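Local coordinates for pilin, type IV (PDB 4BHR), which is probably a subunit of type IV pili or of the machinery that starts their assembly, seen here as its soluble, periplasmic part, at residues P30-P33 with Q38-A41; C50-N55 with F61-Q66. One frame throughout, in Å; residues are numbered along the deposited sequence.

Contact 1: P30-P33 with Q38-A41; sequences PQLP and QFVA
Phe39 reaches across to Pro30 and Leu32 and meets both with the far end of its ring. No hydrogen bond joins the two segments, and the backbones stay well apart. The nearest pair of CA atoms, those of Pro30 and Phe39, is separated by 10.6 Å. The gap is bridged by side chains alone. The Phe39 ring is swung beside its backbone N, with CG anti to the carbonyl carbon (chi1 -64°). This stretches the ring toward 30-33, with CZ leading. Pro30 lies at the ring edge, close to the ring plane. Its CG is 4.1 Å from Phe39 CE1. The same CG is 4.3 Å from Phe39 CZ, and the pyrrolidine ring thus abuts one corner of the phenyl group instead of stacking on it. Leu32 comes to the neighbouring corner at a slant. Its CD2 methyl is 4.1 Å from Phe39 CZ and 4.2 Å from Phe39 CE2. Leu32 CG sits beside the backbone N, and CD1 is anti to CA (chi2 177°), which leaves CD2 to face the ring. CD2 touches both the phenyl ring and Val52, while CD1 lies toward the backbone of Ala54. The leading end of the phenyl ring thus meets the proline ring at one corner and a leucine methyl at the next. The burial is modest, 99 Å² in all, and more than half of it is on Phe39. A cis peptide bond follows Leu32 and turns the chain into Pro33. This is apolar packing between two loops of the globular pilin domain, and they flank the short strand 34-35. Phe39 also packs on Ala17 and Val18 of helix 6-20, and Leu32 lies on Val52 and Ala54 of strand 47-54; the contact lies at the surface, where these loops meet helix and strand.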
ATOM      1  N   PRO A  30      -7.796   1.678  -9.036  1.00 21.99           N
ATOM      2  CA  PRO A  30      -7.157   1.025 -10.200  1.00 22.15           C
ATOM      3  C   PRO A  30      -7.198  -0.483 -10.022  1.00 21.72           C
ATOM      4  O   PRO A  30      -7.596  -0.966  -8.935  1.00 20.80           O
ATOM      5  CB  PRO A  30      -5.711   1.518 -10.144  1.00 21.83           C
ATOM      6  CG  PRO A  30      -5.483   1.961  -8.727  1.00 20.92           C
ATOM      7  CD  PRO A  30      -6.838   2.405  -8.189  1.00 21.40           C
ATOM      8  N   GLN A  31      -6.818  -1.218 -11.072  1.00 19.85           N
ATOM      9  CA  GLN A  31      -6.834  -2.683 -11.063  1.00 21.09           C
ATOM     10  C   GLN A  31      -5.794  -3.183 -10.035  1.00 19.22           C
ATOM     11  O   GLN A  31      -4.636  -2.803 -10.090  1.00 19.74           O
ATOM     12  CB  GLN A  31      -6.379  -3.190 -12.429  1.00 21.93           C
ATOM     13  CG  GLN A  31      -6.298  -4.707 -12.543  1.00 22.65           C
ATOM     14  CD  GLN A  31      -7.636  -5.389 -12.347  1.00 26.78           C
ATOM     15  OE1 GLN A  31      -8.645  -4.922 -12.866  1.00 28.33           O
ATOM     16  NE2 GLN A  31      -7.657  -6.492 -11.572  1.00 25.31           N
ATOM     17  N   LEU A  32      -6.266  -4.003  -9.112  1.00 17.97           N
ATOM     18  CA  LEU A  32      -5.466  -4.565  -8.045  1.00 16.40           C
ATOM     19  C   LEU A  32      -5.690  -6.067  -8.016  1.00 17.41           C
ATOM     20  O   LEU A  32      -6.737  -6.539  -8.514  1.00 18.27           O
ATOM     21  CB  LEU A  32      -5.913  -3.959  -6.708  1.00 15.47           C
ATOM     22  CG  LEU A  32      -5.565  -2.462  -6.513  1.00 16.79           C
ATOM     23  CD1 LEU A  32      -6.136  -1.969  -5.191  1.00 15.27           C
ATOM     24  CD2 LEU A  32      -4.048  -2.286  -6.511  1.00 15.58           C
ATOM     25  N   PRO A  33      -4.735  -6.837  -7.459  1.00 16.99           N
ATOM     26  CA  PRO A  33      -3.500  -6.370  -6.794  1.00 17.15           C
ATOM     27  C   PRO A  33      -2.312  -6.063  -7.698  1.00 18.39           C
ATOM     28  O   PRO A  33      -2.271  -6.456  -8.875  1.00 17.61           O
ATOM     29  CB  PRO A  33      -3.117  -7.554  -5.927  1.00 16.22           C
ATOM     30  CG  PRO A  33      -3.526  -8.740  -6.780  1.00 18.42           C
ATOM     31  CD  PRO A  33      -4.820  -8.310  -7.436  1.00 17.77           C
ATOM     32  N   GLN A  38       4.631  -0.387  -8.770  1.00 23.07           N
ATOM     33  CA  GLN A  38       3.778   0.119  -9.831  1.00 22.37           C
ATOM     34  C   GLN A  38       3.183   1.445  -9.420  1.00 21.27           C
ATOM     35  O   GLN A  38       2.580   2.155 -10.236  1.00 18.85           O
ATOM     36  CB  GLN A  38       2.693  -0.902 -10.201  1.00 23.69           C
ATOM     37  CG  GLN A  38       3.248  -2.232 -10.716  1.00 25.89           C
ATOM     38  CD  GLN A  38       4.227  -2.041 -11.867  1.00 30.05           C
ATOM     39  OE1 GLN A  38       5.460  -2.017 -11.681  1.00 31.80           O
ATOM     40  NE2 GLN A  38       3.683  -1.885 -13.068  1.00 26.91           N
ATOM     41  N   PHE A  39       3.396   1.829  -8.159  1.00 18.90           N
ATOM     42  CA  PHE A  39       2.903   3.093  -7.643  1.00 18.38           C
ATOM     43  C   PHE A  39       4.012   4.042  -7.219  1.00 19.56           C
ATOM     44  O   PHE A  39       3.901   5.232  -7.435  1.00 20.91           O
ATOM     45  CB  PHE A  39       1.949   2.830  -6.449  1.00 18.26           C
ATOM     46  CG  PHE A  39       0.723   2.068  -6.859  1.00 17.88           C
ATOM     47  CD1 PHE A  39      -0.320   2.714  -7.536  1.00 17.19           C
ATOM     48  CD2 PHE A  39       0.619   0.687  -6.631  1.00 19.30           C
ATOM     49  CE1 PHE A  39      -1.418   1.993  -8.002  1.00 18.85           C
ATOM     50  CE2 PHE A  39      -0.501  -0.036  -7.084  1.00 20.07           C
ATOM     51  CZ  PHE A  39      -1.524   0.639  -7.748  1.00 19.37           C
ATOM     52  N   VAL A  40       5.017   3.500  -6.535  1.00 19.66           N
ATOM     53  CA  VAL A  40       6.220   4.259  -6.108  1.00 19.45           C
ATOM     54  C   VAL A  40       7.453   3.392  -6.368  1.00 21.50           C
ATOM     55  O   VAL A  40       7.597   2.262  -5.811  1.00 20.98           O
ATOM     56  CB  VAL A  40       6.171   4.640  -4.614  1.00 20.48           C
ATOM     57  CG1 VAL A  40       7.410   5.409  -4.182  1.00 21.66           C
ATOM     58  CG2 VAL A  40       4.920   5.442  -4.284  1.00 18.17           C
ATOM     59  N   ALA A  41       8.329   3.886  -7.255  1.00 20.84           N
ATOM     60  CA  ALA A  41       9.589   3.219  -7.562  1.00 22.32           C
ATOM     61  C   ALA A  41      10.575   3.212  -6.389  1.00 23.95           C
ATOM     62  O   ALA A  41      10.486   4.005  -5.461  1.00 24.25           O
ATOM     63  CB  ALA A  41      10.226   3.893  -8.782  1.00 24.44           C
TER

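Contact 2: C50-N55 with F61-Q66; sequences CNVTAN and FTVTAQ
Asn55 and Thr62 both turn their side chains beside the backbone N, with Asn55 CG (chi1 -73°) and Thr62 OG1 (chi1 -61°) anti to the carbonyl carbon. Asn55 OD1 and Thr62 OG1 are thereby brought to 2.9 Å, at the turn end of an antiparallel beta hairpin formed by two neighbouring inner strands of the pilin sheet. The threonine hydroxyl donates to an in-plane lone pair of the amide oxygen, at a C=O...donor angle of 128°. Asn55 ND2 bonds Asp78 of the next strand. With an alanine here, the Thr62 hydroxyl and the Asp78 carboxylate would probably each lose a partner, and the turn end would be less firmly held.

Two hydrogen-bonded pairs, Asn51 with Thr64 and Thr53 with Thr62, join the strands through four backbone bonds. Thr64 N to Asn51 O, at 2.8 Å, is the shortest. The side chains of these pairs share one face, where Asn51, Thr53 and Thr64, with the Thr62 carbonyl, surround a water. The water oxygen is 2.7 Å from Asn51 OD1. It bonds with Thr53 OG1, Thr64 OG1 and the Thr62 carbonyl oxygen, and probably shares its two protons. Thr64 OG1 also bonds Ser76.

Val52, Val63, Phe61, Cys50 and Ala65 share the other face, where Val52 and Phe61 pack on helix 6-20. Val52 CG1 meets Phe61 CD1 at 4.1 Å, obliquely to the ring. Val63 CG2 lies at the edge of that ring, in its plane. Cys50 forms a disulfide with Cys36, and its SG rests 4.0 Å from Ala65 CB and 4.1 Å from Val63 CG1.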
ATOM      1  N   CYS A  50       6.514  -6.061  -1.521  1.00 18.97           N
ATOM      2  CA  CYS A  50       5.490  -5.081  -1.113  1.00 17.70           C
ATOM      3  C   CYS A  50       4.372  -5.194  -2.117  1.00 17.68           C
ATOM      4  O   CYS A  50       4.628  -5.202  -3.332  1.00 19.73           O
ATOM      5  CB  CYS A  50       6.056  -3.644  -1.134  1.00 20.02           C
ATOM      6  SG  CYS A  50       4.915  -2.365  -0.571  1.00 23.05           S
ATOM      7  N   ASN A  51       3.144  -5.300  -1.617  1.00 16.57           N
ATOM      8  CA  ASN A  51       2.034  -5.366  -2.545  1.00 15.46           C
ATOM      9  C   ASN A  51       0.860  -4.534  -2.106  1.00 15.06           C
ATOM     10  O   ASN A  51       0.770  -4.151  -0.962  1.00 14.51           O
ATOM     11  CB  ASN A  51       1.684  -6.861  -2.727  1.00 16.27           C
ATOM     12  CG  ASN A  51       1.301  -7.545  -1.406  1.00 18.21           C
ATOM     13  OD1 ASN A  51       0.254  -7.273  -0.848  1.00 22.50           O
ATOM     14  ND2 ASN A  51       2.184  -8.427  -0.895  1.00 21.75           N
ATOM     15  N   VAL A  52      -0.046  -4.212  -3.045  1.00 14.15           N
ATOM     16  CA  VAL A  52      -1.266  -3.495  -2.739  1.00 14.11           C
ATOM     17  C   VAL A  52      -2.418  -4.405  -3.148  1.00 15.66           C
ATOM     18  O   VAL A  52      -2.458  -4.894  -4.300  1.00 15.73           O
ATOM     19  CB  VAL A  52      -1.392  -2.216  -3.602  1.00 15.50           C
ATOM     20  CG1 VAL A  52      -2.643  -1.429  -3.175  1.00 15.97           C
ATOM     21  CG2 VAL A  52      -0.171  -1.311  -3.410  1.00 17.75           C
ATOM     22  N   THR A  53      -3.362  -4.605  -2.216  1.00 14.59           N
ATOM     23  CA  THR A  53      -4.513  -5.445  -2.495  1.00 15.06           C
ATOM     24  C   THR A  53      -5.793  -4.668  -2.249  1.00 15.28           C
ATOM     25  O   THR A  53      -5.862  -3.726  -1.440  1.00 15.00           O
ATOM     26  CB  THR A  53      -4.546  -6.723  -1.598  1.00 15.87           C
ATOM     27  OG1 THR A  53      -4.386  -6.350  -0.212  1.00 16.87           O
ATOM     28  CG2 THR A  53      -3.453  -7.692  -2.014  1.00 15.41           C
ATOM     29  N   ALA A  54      -6.853  -5.051  -2.975  1.00 15.52           N
ATOM     30  CA  ALA A  54      -8.144  -4.449  -2.792  1.00 17.39           C
ATOM     31  C   ALA A  54      -8.900  -5.068  -1.620  1.00 17.14           C
ATOM     32  O   ALA A  54      -8.981  -6.324  -1.470  1.00 18.90           O
ATOM     33  CB  ALA A  54      -8.956  -4.582  -4.073  1.00 15.82           C
ATOM     34  N   ASN A  55      -9.481  -4.205  -0.803  1.00 16.28           N
ATOM     35  CA  ASN A  55     -10.297  -4.659   0.327  1.00 18.21           C
ATOM     36  C   ASN A  55     -11.650  -5.174  -0.197  1.00 19.51           C
ATOM     37  O   ASN A  55     -12.094  -4.791  -1.286  1.00 19.45           O
ATOM     38  CB  ASN A  55     -10.547  -3.506   1.301  1.00 16.99           C
ATOM     39  CG  ASN A  55      -9.294  -3.124   2.135  1.00 17.73           C
ATOM     40  OD1 ASN A  55      -8.164  -3.480   1.781  1.00 19.81           O
ATOM     41  ND2 ASN A  55      -9.501  -2.339   3.189  1.00 18.99           N
ATOM     42  N   PHE A  61      -8.192  -0.113   0.167  1.00 13.46           N
ATOM     43  CA  PHE A  61      -7.096  -1.014  -0.218  1.00 13.73           C
ATOM     44  C   PHE A  61      -6.146  -1.166   0.963  1.00 12.98           C
ATOM     45  O   PHE A  61      -6.164  -0.384   1.921  1.00 14.93           O
ATOM     46  CB  PHE A  61      -6.331  -0.457  -1.453  1.00 13.89           C
ATOM     47  CG  PHE A  61      -5.821   0.955  -1.241  1.00 14.36           C
ATOM     48  CD1 PHE A  61      -4.547   1.142  -0.683  1.00 14.92           C
ATOM     49  CD2 PHE A  61      -6.584   2.075  -1.569  1.00 13.89           C
ATOM     50  CE1 PHE A  61      -4.058   2.438  -0.425  1.00 15.26           C
ATOM     51  CE2 PHE A  61      -6.115   3.358  -1.314  1.00 14.44           C
ATOM     52  CZ  PHE A  61      -4.847   3.547  -0.749  1.00 14.21           C
ATOM     53  N   THR A  62      -5.288  -2.139   0.868  1.00 13.55           N
ATOM     54  CA  THR A  62      -4.253  -2.379   1.909  1.00 14.69           C
ATOM     55  C   THR A  62      -2.898  -2.492   1.217  1.00 14.67           C
ATOM     56  O   THR A  62      -2.730  -3.222   0.234  1.00 13.98           O
ATOM     57  CB  THR A  62      -4.520  -3.680   2.699  1.00 16.54           C
ATOM     58  OG1 THR A  62      -5.795  -3.579   3.370  1.00 18.44           O
ATOM     59  CG2 THR A  62      -3.421  -3.915   3.806  1.00 17.34           C
ATOM     60  N   VAL A  63      -1.907  -1.782   1.760  1.00 13.24           N
ATOM     61  CA  VAL A  63      -0.542  -1.856   1.259  1.00 13.28           C
ATOM     62  C   VAL A  63       0.246  -2.628   2.285  1.00 14.92           C
ATOM     63  O   VAL A  63       0.199  -2.281   3.487  1.00 15.41           O
ATOM     64  CB  VAL A  63       0.078  -0.414   1.166  1.00 12.87           C
ATOM     65  CG1 VAL A  63       1.488  -0.504   0.556  1.00 13.69           C
ATOM     66  CG2 VAL A  63      -0.805   0.468   0.306  1.00 13.65           C
ATOM     67  N   THR A  64       0.958  -3.658   1.835  1.00 16.05           N
ATOM     68  CA  THR A  64       1.716  -4.489   2.770  1.00 17.23           C
ATOM     69  C   THR A  64       3.156  -4.697   2.339  1.00 15.12           C
ATOM     70  O   THR A  64       3.410  -5.098   1.221  1.00 16.72           O
ATOM     71  CB  THR A  64       1.068  -5.874   2.899  1.00 17.78           C
ATOM     72  OG1 THR A  64      -0.296  -5.721   3.322  1.00 20.39           O
ATOM     73  CG2 THR A  64       1.863  -6.674   3.979  1.00 21.32           C
ATOM     74  N   ALA A  65       4.092  -4.448   3.256  1.00 16.71           N
ATOM     75  CA  ALA A  65       5.515  -4.635   2.968  1.00 18.21           C
ATOM     76  C   ALA A  65       6.108  -5.652   3.937  1.00 19.25           C
ATOM     77  O   ALA A  65       5.901  -5.582   5.137  1.00 21.17           O
ATOM     78  CB  ALA A  65       6.309  -3.337   3.007  1.00 20.57           C
ATOM     79  N   GLN A  66       6.798  -6.616   3.374  1.00 22.73           N
ATOM     80  CA  GLN A  66       7.481  -7.582   4.175  1.00 26.19           C
ATOM     81  C   GLN A  66       8.892  -7.040   4.362  1.00 26.31           C
ATOM     82  O   GLN A  66       9.494  -6.569   3.407  1.00 25.80           O
ATOM     83  CB  GLN A  66       7.446  -8.922   3.465  1.00 28.85           C
ATOM     84  CG  GLN A  66       7.838 -10.069   4.350  1.00 37.04           C
ATOM     85  CD  GLN A  66       7.927 -11.362   3.568  1.00 40.53           C
ATOM     86  OE1 GLN A  66       7.248 -11.537   2.553  1.00 44.53           O
ATOM     87  NE2 GLN A  66       8.780 -12.261   4.018  1.00 42.50           N
TER
HETATM   88  O   HOH W   1      -1.571  -6.063   0.723  1.00 19.79           O

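From the N terminus the chain runs through helix 6-20 and a long loop to 30-33. It then passes through strand 34-35 to 38-41. Contact 1 closes this short excursion, four residues between its segments, by bringing the flanking loops together. After a further loop the chain enters strand 47-54. Contact 2 closes the hairpin formed by this strand and strand 61-67, with five residues between its segments. The two contacts follow in series and neither nests nor crosses. They meet in space at Val52: its CG1 is 3.7 Å from Leu32 CD2, and its CG2 is 3.9 Å from Phe39 CD2. The loops around strand 34-35 are thus joined to the hairpin and the helix.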